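Local atomic coordinates of tail spike protein gp49 (Pseudomonas phage LKA1, PDB entry 4RU4), a protein that acts as the tailspike lyase that degrades the O-specific polysaccharide of Pseudomonas, probably clearing the cell envelope for phage entry. Residues B[125-128]-B[129-133]; B[189-193]-B[194-198]; B[254-257]-B[258-261]; B[338-341]-B[342-345]. One frame throughout, in Å; residues are numbered along the deposited sequence.

Interaction 1: residues B[125-128]-B[129-133]; sequences SSVS and AGSLT
Between Ser128 and Ser131 the chain reverses in a type II beta turn, closed by a hydrogen bond of 3.3 Å from Ser131 N to Ser128 O. Ala129 and Gly130 form its corner. Gly130 has a positive phi of 87°, and a CB there would be pressed against the carbonyl oxygen of Ala129, so the corner suits a residue with no side chain.

The reversal lays Ser131 against the residues that lead into it. Its CB points back at the first limb, lying 3.3 Å from Ser128 O and 3.5 Å from Val127 CG2. The same methyl of Val127 also reaches the backbone further on, 3.6 Å from Thr133 O, and so lies between the two limbs. Val127 places it there by setting CG2 opposite its own backbone N, while CG1 takes the more hindered site between N and the carbonyl carbon. In the conformer described, one of two for this residue, Ser131 OG lies trans to the backbone N (chi1 -177°) and accepts a bond of 3.1 Å from Thr133 N, at 161° at the hydrogen.

Neighbouring parts of the domain, and a second subunit, pack against it. Val127 packs on Leu187 and Tyr191, and Leu132 lies on Ile183 and on Ile322 of a second subunit. A type II beta turn, running in this conformer of Ser131 directly into an ST turn, thus forms part of the surface loop between strands 113-120 and 133-135 of the Ig-like domain.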
loop_
_atom_site.group_PDB
_atom_site.type_symbol
_atom_site.label_atom_id
_atom_site.label_comp_id
_atom_site.label_asym_id
_atom_site.label_seq_id
_atom_site.Cartn_x
_atom_site.Cartn_y
_atom_site.Cartn_z
ATOM N N SER B 125 34.709 -15.043 13.396
ATOM C CA SER B 125 35.214 -13.868 14.107
ATOM C C SER B 125 34.050 -12.956 14.450
ATOM O O SER B 125 33.018 -12.984 13.781
ATOM C CB SER B 125 36.135 -13.042 13.213
ATOM O OG SER B 125 37.209 -13.803 12.757
ATOM N N SER B 126 34.236 -12.116 15.462
ATOM C CA SER B 126 33.285 -11.042 15.758
ATOM C C SER B 126 32.998 -10.175 14.532
ATOM O O SER B 126 33.884 -9.916 13.713
ATOM C CB SER B 126 33.826 -10.201 16.925
ATOM O OG SER B 126 33.950 -11.035 18.065
ATOM N N VAL B 127 31.754 -9.727 14.402
ATOM C CA VAL B 127 31.332 -8.979 13.233
ATOM C C VAL B 127 30.392 -7.828 13.666
ATOM O O VAL B 127 29.648 -7.953 14.661
ATOM C CB VAL B 127 30.679 -9.929 12.188
ATOM C CG1 VAL B 127 29.403 -10.593 12.755
ATOM C CG2 VAL B 127 30.401 -9.205 10.865
ATOM N N SER B 128 30.450 -6.714 12.938
ATOM C CA SER B 128 29.621 -5.548 13.245
ATOM C C SER B 128 28.258 -5.610 12.560
ATOM O O SER B 128 28.090 -6.282 11.541
ATOM C CB SER B 128 30.335 -4.249 12.853
ATOM O OG SER B 128 31.530 -4.070 13.596
ATOM N N ALA B 129 27.287 -4.892 13.120
ATOM C CA ALA B 129 25.991 -4.772 12.475
ATOM C C ALA B 129 26.217 -4.031 11.166
ATOM O O ALA B 129 27.096 -3.169 11.089
ATOM C CB ALA B 129 25.005 -4.000 13.383
ATOM N N GLY B 130 25.470 -4.393 10.124
ATOM C CA GLY B 130 25.604 -3.726 8.844
ATOM C C GLY B 130 26.678 -4.322 7.947
ATOM O O GLY B 130 26.823 -3.924 6.793
ATOM N N SER B 131 27.437 -5.277 8.475
ATOM C CA SER B 131 28.483 -5.918 7.694
ATOM C C SER B 131 27.881 -6.864 6.663
ATOM O O SER B 131 26.739 -7.331 6.817
ATOM C CB SER B 131 29.440 -6.701 8.591
ATOM O OG SER B 131 30.509 -7.275 7.832
ATOM N N LEU B 132 28.649 -7.141 5.610
ATOM C CA LEU B 132 28.256 -8.158 4.644
ATOM C C LEU B 132 29.389 -9.144 4.433
ATOM O O LEU B 132 29.466 -9.797 3.392
ATOM C CB LEU B 132 27.812 -7.556 3.307
ATOM C CG LEU B 132 26.488 -6.801 3.366
ATOM C CD1 LEU B 132 26.794 -5.320 3.571
ATOM C CD2 LEU B 132 25.602 -7.021 2.138
ATOM N N THR B 133 30.264 -9.248 5.431
ATOM C CA THR B 133 31.409 -10.153 5.357
ATOM C C THR B 133 31.600 -10.946 6.645
ATOM O O THR B 133 31.656 -10.383 7.739
ATOM C CB THR B 133 32.706 -9.381 5.076
ATOM O OG1 THR B 133 32.516 -8.558 3.921
ATOM C CG2 THR B 133 33.852 -10.353 4.820
#

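Interaction 2: residues B[189-193]-B[194-198]; sequences AAYDG and ATVAI
Asp192 O takes two bonds from a single residue, 2.8 Å from Thr195 N and 2.7 Å from Thr195 OG1. The amide comes from well above the carbonyl plane, 48° out of it, whereas the hydroxyl lies only slightly tilted from that plane, so the two donors meet different parts of the oxygen. Thr195 can use both because its OG1 sits between its own N and carbonyl carbon (chi1 65°), on the side facing Asp192; its CG2 then rests against Asp192 CB and CG, and the two side chains cross at about a right angle.

The carboxylate makes a second grip on the same bend. Asp192 OD1 accepts from Ala194 N at 3.0 Å, with the donor above the carboxylate plane, and also touches Ala194 CB. Further along, Val196 CG1 packs obliquely on the Tyr191 ring, 3.8 Å from Tyr191 CD1, and brings the chain on either side of the bend together.

Two waters join in. One accepts from Asp192 N at 2.9 Å and donates to Thr195 OG1; the other lies near both Gly193 O and Val196 O, its two bonds not both certain. In the next shell, Glu169 OE2 binds Tyr191 OH and the amide of Ala189, Ser126 OG bonds to Gly193 N, and Ile150 of strand 147-151 lies against both Tyr191 and Val196. An Asx turn at Asp192, nested in a beta turn from Asp192 to Thr195, thereby leads the chain into strand 197-202 of the Ig-like domain.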
loop_
_atom_site.group_PDB
_atom_site.type_symbol
_atom_site.label_atom_id
_atom_site.label_comp_id
_atom_site.label_asym_id
_atom_site.label_seq_id
_atom_site.Cartn_x
_atom_site.Cartn_y
_atom_site.Cartn_z
ATOM N N ALA B 189 22.386 -7.156 13.125
ATOM C CA ALA B 189 23.017 -7.017 14.445
ATOM C C ALA B 189 24.480 -7.406 14.434
ATOM O O ALA B 189 24.968 -8.060 13.497
ATOM C CB ALA B 189 22.244 -7.872 15.526
ATOM N N ALA B 190 25.161 -7.021 15.509
ATOM C CA ALA B 190 26.567 -7.320 15.713
ATOM C C ALA B 190 26.644 -8.588 16.542
ATOM O O ALA B 190 25.744 -8.849 17.357
ATOM C CB ALA B 190 27.227 -6.152 16.486
ATOM N N TYR B 191 27.707 -9.372 16.353
ATOM C CA TYR B 191 27.924 -10.617 17.102
ATOM C C TYR B 191 29.373 -10.724 17.571
ATOM O O TYR B 191 30.305 -10.466 16.788
ATOM C CB TYR B 191 27.578 -11.841 16.249
ATOM C CG TYR B 191 26.153 -11.757 15.770
ATOM C CD1 TYR B 191 25.102 -12.048 16.630
ATOM C CD2 TYR B 191 25.864 -11.310 14.485
ATOM C CE1 TYR B 191 23.791 -11.929 16.215
ATOM C CE2 TYR B 191 24.548 -11.163 14.058
ATOM C CZ TYR B 191 23.510 -11.477 14.926
ATOM O OH TYR B 191 22.197 -11.328 14.503
ATOM N N ASP B 192 29.532 -11.103 18.841
ATOM C CA ASP B 192 30.812 -11.494 19.438
ATOM C C ASP B 192 31.064 -12.927 18.981
ATOM O O ASP B 192 30.252 -13.820 19.257
ATOM C CB ASP B 192 30.678 -11.447 20.964
ATOM C CG ASP B 192 31.974 -11.807 21.705
ATOM O OD1 ASP B 192 32.872 -12.454 21.123
ATOM O OD2 ASP B 192 32.076 -11.435 22.897
ATOM N N GLY B 193 32.177 -13.139 18.277
ATOM C CA GLY B 193 32.453 -14.421 17.662
ATOM C C GLY B 193 32.481 -15.535 18.690
ATOM O O GLY B 193 32.177 -16.691 18.380
ATOM N N ALA B 194 32.836 -15.186 19.924
ATOM C CA ALA B 194 32.953 -16.180 20.978
ATOM C C ALA B 194 31.609 -16.597 21.545
ATOM O O ALA B 194 31.542 -17.507 22.377
ATOM C CB ALA B 194 33.858 -15.666 22.103
ATOM N N THR B 195 30.540 -15.934 21.129
ATOM C CA THR B 195 29.230 -16.225 21.708
ATOM C C THR B 195 28.207 -16.855 20.753
ATOM O O THR B 195 27.070 -17.130 21.167
ATOM C CB THR B 195 28.596 -14.955 22.240
ATOM O OG1 THR B 195 28.345 -14.080 21.132
ATOM C CG2 THR B 195 29.531 -14.270 23.199
ATOM N N VAL B 196 28.572 -17.071 19.489
ATOM C CA VAL B 196 27.593 -17.583 18.524
ATOM C C VAL B 196 28.012 -18.936 17.947
ATOM O O VAL B 196 29.208 -19.235 17.840
ATOM C CB VAL B 196 27.295 -16.567 17.377
ATOM C CG1 VAL B 196 26.420 -15.405 17.882
ATOM C CG2 VAL B 196 28.589 -16.004 16.776
ATOM N N ALA B 197 27.016 -19.755 17.613
ATOM C CA ALA B 197 27.219 -20.993 16.880
ATOM C C ALA B 197 26.532 -20.810 15.532
ATOM O O ALA B 197 25.451 -20.221 15.462
ATOM C CB ALA B 197 26.579 -22.161 17.617
ATOM N N ILE B 198 27.165 -21.313 14.476
ATOM C CA ILE B 198 26.704 -21.095 13.108
ATOM C C ILE B 198 26.238 -22.442 12.538
ATOM O O ILE B 198 26.864 -23.479 12.776
ATOM C CB ILE B 198 27.843 -20.516 12.201
ATOM C CG1 ILE B 198 28.717 -19.517 12.971
ATOM C CG2 ILE B 198 27.271 -19.882 10.895
ATOM C CD1 ILE B 198 27.912 -18.316 13.625
HETATM O O HOH W 1 27.274 -11.712 20.540
HETATM O O HOH W 2 31.382 -18.293 16.227
#

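Interaction 3: residues B[254-257]-B[258-261]; sequences AKIT and NSNI. With EDO (1,2-ethanediol), chain S.
Thr257 and Asn258 lie side by side with their side chains pointing the same way, although they stand on consecutive residues, where an extended strand would send them to opposite faces. The cause is the backbone of Asn258, whose phi and psi of 55° and 35° put it in the left-handed helical region. Both polar ends are bonded to Asp234 OD1, through Thr257 OG1 and Asn258 ND2, while Asn258 OD1 takes a bond from Asn285 ND2.

Ser259 points back at the first strand. Its OG donates 2.7 Å to Thr257 O, approaching from well above the carbonyl plane, and a bond with Val236 N grips the same hydroxyl from the neighbouring coil. Ser259 OG thus donates one bond and accepts another. Ile256 runs out alongside this group: with its CG1 placed opposite the backbone N (chi1 176°), it brings that carbon 3.7 Å from Ser259 OG and lets its CD1 reach forward to meet Ile261 CD1 at 4.2 Å. The two isoleucines, one from each strand, therefore close the inner side of the bend, and Phe248 and Val233 pack around Ile256.

On the outer side, 1,2-ethanediol, probably from the crystallisation liquor, donates from O1 to Asn258 O at 2.8 Å, and Asn260 ND2 bonds Asp253 OD2 of a third subunit. A short turn with a left-handed asparagine between two strands of one coil recalls the T2 turn of pectate lyases, and suits the right-handed parallel beta-helix of this pectin lyase-like family.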
loop_
_atom_site.group_PDB
_atom_site.type_symbol
_atom_site.label_atom_id
_atom_site.label_comp_id
_atom_site.label_asym_id
_atom_site.label_seq_id
_atom_site.Cartn_x
_atom_site.Cartn_y
_atom_site.Cartn_z
ATOM N N ALA B 254 9.701 -18.563 4.047
ATOM C CA ALA B 254 8.471 -19.350 4.026
ATOM C C ALA B 254 7.360 -18.474 3.461
ATOM O O ALA B 254 7.172 -17.350 3.917
ATOM C CB ALA B 254 8.109 -19.799 5.427
ATOM N N LYS B 255 6.610 -18.982 2.480
ATOM C CA LYS B 255 5.463 -18.224 1.978
ATOM C C LYS B 255 4.192 -19.068 2.020
ATOM O O LYS B 255 4.166 -20.174 1.474
ATOM C CB LYS B 255 5.713 -17.734 0.554
ATOM C CG LYS B 255 6.751 -16.600 0.452
ATOM C CD LYS B 255 6.808 -16.008 -0.957
ATOM C CE LYS B 255 7.681 -14.766 -0.978
ATOM N NZ LYS B 255 8.916 -15.000 -1.734
ATOM N N ILE B 256 3.143 -18.538 2.650
ATOM C CA ILE B 256 1.820 -19.146 2.539
ATOM C C ILE B 256 0.913 -18.170 1.805
ATOM O O ILE B 256 0.825 -16.993 2.185
ATOM C CB ILE B 256 1.210 -19.538 3.876
ATOM C CG1 ILE B 256 -0.225 -20.072 3.668
ATOM C CG2 ILE B 256 1.185 -18.354 4.882
ATOM C CD1 ILE B 256 -0.707 -20.925 4.846
ATOM N N THR B 257 0.249 -18.649 0.754
ATOM C CA THR B 257 -0.526 -17.753 -0.125
ATOM C C THR B 257 -1.919 -18.334 -0.422
ATOM O O THR B 257 -2.096 -19.562 -0.471
ATOM C CB THR B 257 0.202 -17.541 -1.470
ATOM O OG1 THR B 257 0.580 -18.828 -2.006
ATOM C CG2 THR B 257 1.470 -16.685 -1.268
ATOM N N ASN B 258 -2.898 -17.458 -0.648
ATOM C CA ASN B 258 -4.204 -17.911 -1.176
ATOM C C ASN B 258 -4.884 -19.027 -0.349
ATOM O O ASN B 258 -5.576 -19.906 -0.896
ATOM C CB ASN B 258 -4.012 -18.366 -2.621
ATOM C CG ASN B 258 -3.139 -17.392 -3.424
ATOM O OD1 ASN B 258 -3.382 -16.187 -3.403
ATOM N ND2 ASN B 258 -2.102 -17.911 -4.111
ATOM N N SER B 259 -4.707 -18.982 0.970
ATOM C CA SER B 259 -5.137 -20.082 1.835
ATOM C C SER B 259 -6.180 -19.638 2.858
ATOM O O SER B 259 -6.233 -18.468 3.225
ATOM C CB SER B 259 -3.917 -20.722 2.528
ATOM O OG SER B 259 -3.029 -21.197 1.527
ATOM N N ASN B 260 -6.999 -20.577 3.309
ATOM C CA ASN B 260 -8.005 -20.295 4.330
ATOM C C ASN B 260 -7.681 -21.147 5.541
ATOM O O ASN B 260 -7.764 -22.360 5.484
ATOM C CB ASN B 260 -9.427 -20.589 3.834
ATOM C CG ASN B 260 -9.975 -19.464 2.941
ATOM O OD1 ASN B 260 -9.208 -18.773 2.275
ATOM N ND2 ASN B 260 -11.290 -19.262 2.955
ATOM N N ILE B 261 -7.327 -20.487 6.633
ATOM C CA ILE B 261 -6.877 -21.169 7.828
ATOM C C ILE B 261 -7.797 -20.795 8.982
ATOM O O ILE B 261 -8.039 -19.601 9.242
ATOM C CB ILE B 261 -5.450 -20.736 8.222
ATOM C CG1 ILE B 261 -4.483 -20.788 7.014
ATOM C CG2 ILE B 261 -4.960 -21.613 9.398
ATOM C CD1 ILE B 261 -4.410 -22.176 6.337
HETATM C C1 EDO S . -8.298 -21.557 0.218
HETATM O O1 EDO S . -8.299 -20.303 -0.469
HETATM C C2 EDO S . -9.127 -22.560 -0.558
HETATM O O2 EDO S . -8.756 -22.466 -1.925
#

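Interaction 4: residues B[338-341]-B[342-345]; sequences CSYE and NCTI
Glu341 OE2 is gripped by Ser339 OG, at 2.6 Å, and by Arg359 NH1 in a salt bridge, while its twin Glu341 OE1 pairs with Arg314 NE. Glu341 ends strand 338-341 just before a corner of the parallel beta-helix, and Asn342 makes that corner in the left-handed helical region. The serine hydroxyl comes from above the carboxylate plane, 55° out of it, and is itself bonded to Arg312 NH1. Arginines from the coils before and after thus frame the buried carboxylate.

Across the corner, Cys343 and Ile345 return toward Tyr340 in the interior. Cys343 SG meets the ring at its edge, close to its plane and 4.2 Å from Tyr340 CD2. The tyrosine has its CG opposite the carbonyl carbon, beside the backbone N (chi1 -72°), and this torsion swings the ring toward Cys343. Its ring also lies nearly parallel to that of Tyr358 in the next coil, while Tyr340 OH bonds Asp330 O.

The corner also faces the trimer partners: Asn342 packs on Asn342 of the second subunit, and Thr344 OG1 bonds Asn310 OD1 of the third. Within the coil, the last contact is an oblique one, Ile345 CD1 lying 4.3 Å from the same Tyr340 CD2.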
loop_
_atom_site.group_PDB
_atom_site.type_symbol
_atom_site.label_atom_id
_atom_site.label_comp_id
_atom_site.label_asym_id
_atom_site.label_seq_id
_atom_site.Cartn_x
_atom_site.Cartn_y
_atom_site.Cartn_z
ATOM N N CYS B 338 9.295 -6.090 10.712
ATOM C CA CYS B 338 8.200 -6.873 10.144
ATOM C C CYS B 338 6.984 -5.966 10.006
ATOM O O CYS B 338 6.926 -4.908 10.630
ATOM C CB CYS B 338 7.841 -8.019 11.078
ATOM S SG CYS B 338 9.080 -9.315 11.221
ATOM N N SER B 339 5.977 -6.390 9.228
ATOM C CA SER B 339 4.802 -5.539 9.034
ATOM C C SER B 339 3.564 -6.305 8.608
ATOM O O SER B 339 3.660 -7.439 8.095
ATOM C CB SER B 339 5.080 -4.430 7.987
ATOM O OG SER B 339 5.520 -4.966 6.732
ATOM N N TYR B 340 2.405 -5.681 8.861
ATOM C CA TYR B 340 1.131 -6.029 8.201
ATOM C C TYR B 340 0.834 -4.886 7.216
ATOM O O TYR B 340 0.969 -3.712 7.558
ATOM C CB TYR B 340 -0.032 -6.161 9.211
ATOM C CG TYR B 340 0.027 -7.398 10.101
ATOM C CD1 TYR B 340 0.860 -7.447 11.199
ATOM C CD2 TYR B 340 -0.770 -8.514 9.836
ATOM C CE1 TYR B 340 0.930 -8.599 12.015
ATOM C CE2 TYR B 340 -0.711 -9.657 10.654
ATOM C CZ TYR B 340 0.136 -9.680 11.732
ATOM O OH TYR B 340 0.224 -10.795 12.528
ATOM N N GLU B 341 0.414 -5.223 6.000
ATOM C CA GLU B 341 0.147 -4.225 4.973
ATOM C C GLU B 341 -1.104 -4.654 4.203
ATOM O O GLU B 341 -1.245 -5.834 3.868
ATOM C CB GLU B 341 1.343 -4.159 4.006
ATOM C CG GLU B 341 2.620 -3.737 4.766
ATOM C CD GLU B 341 3.923 -3.862 3.990
ATOM O OE1 GLU B 341 3.901 -4.316 2.827
ATOM O OE2 GLU B 341 4.984 -3.524 4.588
ATOM N N ASN B 342 -2.001 -3.702 3.960
ATOM C CA ASN B 342 -3.221 -3.967 3.199
ATOM C C ASN B 342 -4.023 -5.109 3.790
ATOM O O ASN B 342 -4.512 -5.946 3.045
ATOM C CB ASN B 342 -2.916 -4.294 1.744
ATOM C CG ASN B 342 -2.125 -3.195 1.040
ATOM O OD1 ASN B 342 -1.060 -3.446 0.496
ATOM N ND2 ASN B 342 -2.651 -1.998 1.036
ATOM N N CYS B 343 -4.146 -5.136 5.113
ATOM C CA CYS B 343 -4.909 -6.171 5.804
ATOM C C CYS B 343 -6.159 -5.596 6.447
ATOM O O CYS B 343 -6.147 -4.452 6.937
ATOM C CB CYS B 343 -4.037 -6.831 6.891
ATOM S SG CYS B 343 -2.720 -7.884 6.207
ATOM N N THR B 344 -7.229 -6.386 6.451
ATOM C CA THR B 344 -8.392 -6.099 7.268
ATOM C C THR B 344 -8.233 -6.910 8.561
ATOM O O THR B 344 -8.147 -8.144 8.534
ATOM C CB THR B 344 -9.703 -6.488 6.535
ATOM O OG1 THR B 344 -9.781 -5.771 5.292
ATOM C CG2 THR B 344 -10.956 -6.156 7.410
ATOM N N ILE B 345 -8.149 -6.212 9.689
ATOM C CA ILE B 345 -7.897 -6.865 10.974
ATOM C C ILE B 345 -9.050 -6.606 11.936
ATOM O O ILE B 345 -9.201 -5.497 12.458
ATOM C CB ILE B 345 -6.553 -6.370 11.606
ATOM C CG1 ILE B 345 -5.395 -6.575 10.609
ATOM C CG2 ILE B 345 -6.268 -7.077 12.977
ATOM C CD1 ILE B 345 -4.052 -5.948 11.041
#

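The four contacts follow one another along the chain and fall into two pairs. Interactions 1 and 2 belong to the Ig-like domain, their centres 9 Å apart, and touch directly, Val127 N probably bonding Tyr191 O. Interactions 3 and 4 are equivalent corners in different coils of the pectin lyase-like beta-helix, with centres 14 Å apart and no touch; two coils, with strands 281-284 and 312-314, lie between them in the strand pairing. Between the two pairs, centres stand about 31 to 34 Å apart. Turns of the Ig-like domain, one at the surface and one partly buried, thus contrast with the repeated buried corners of the trimeric shaft.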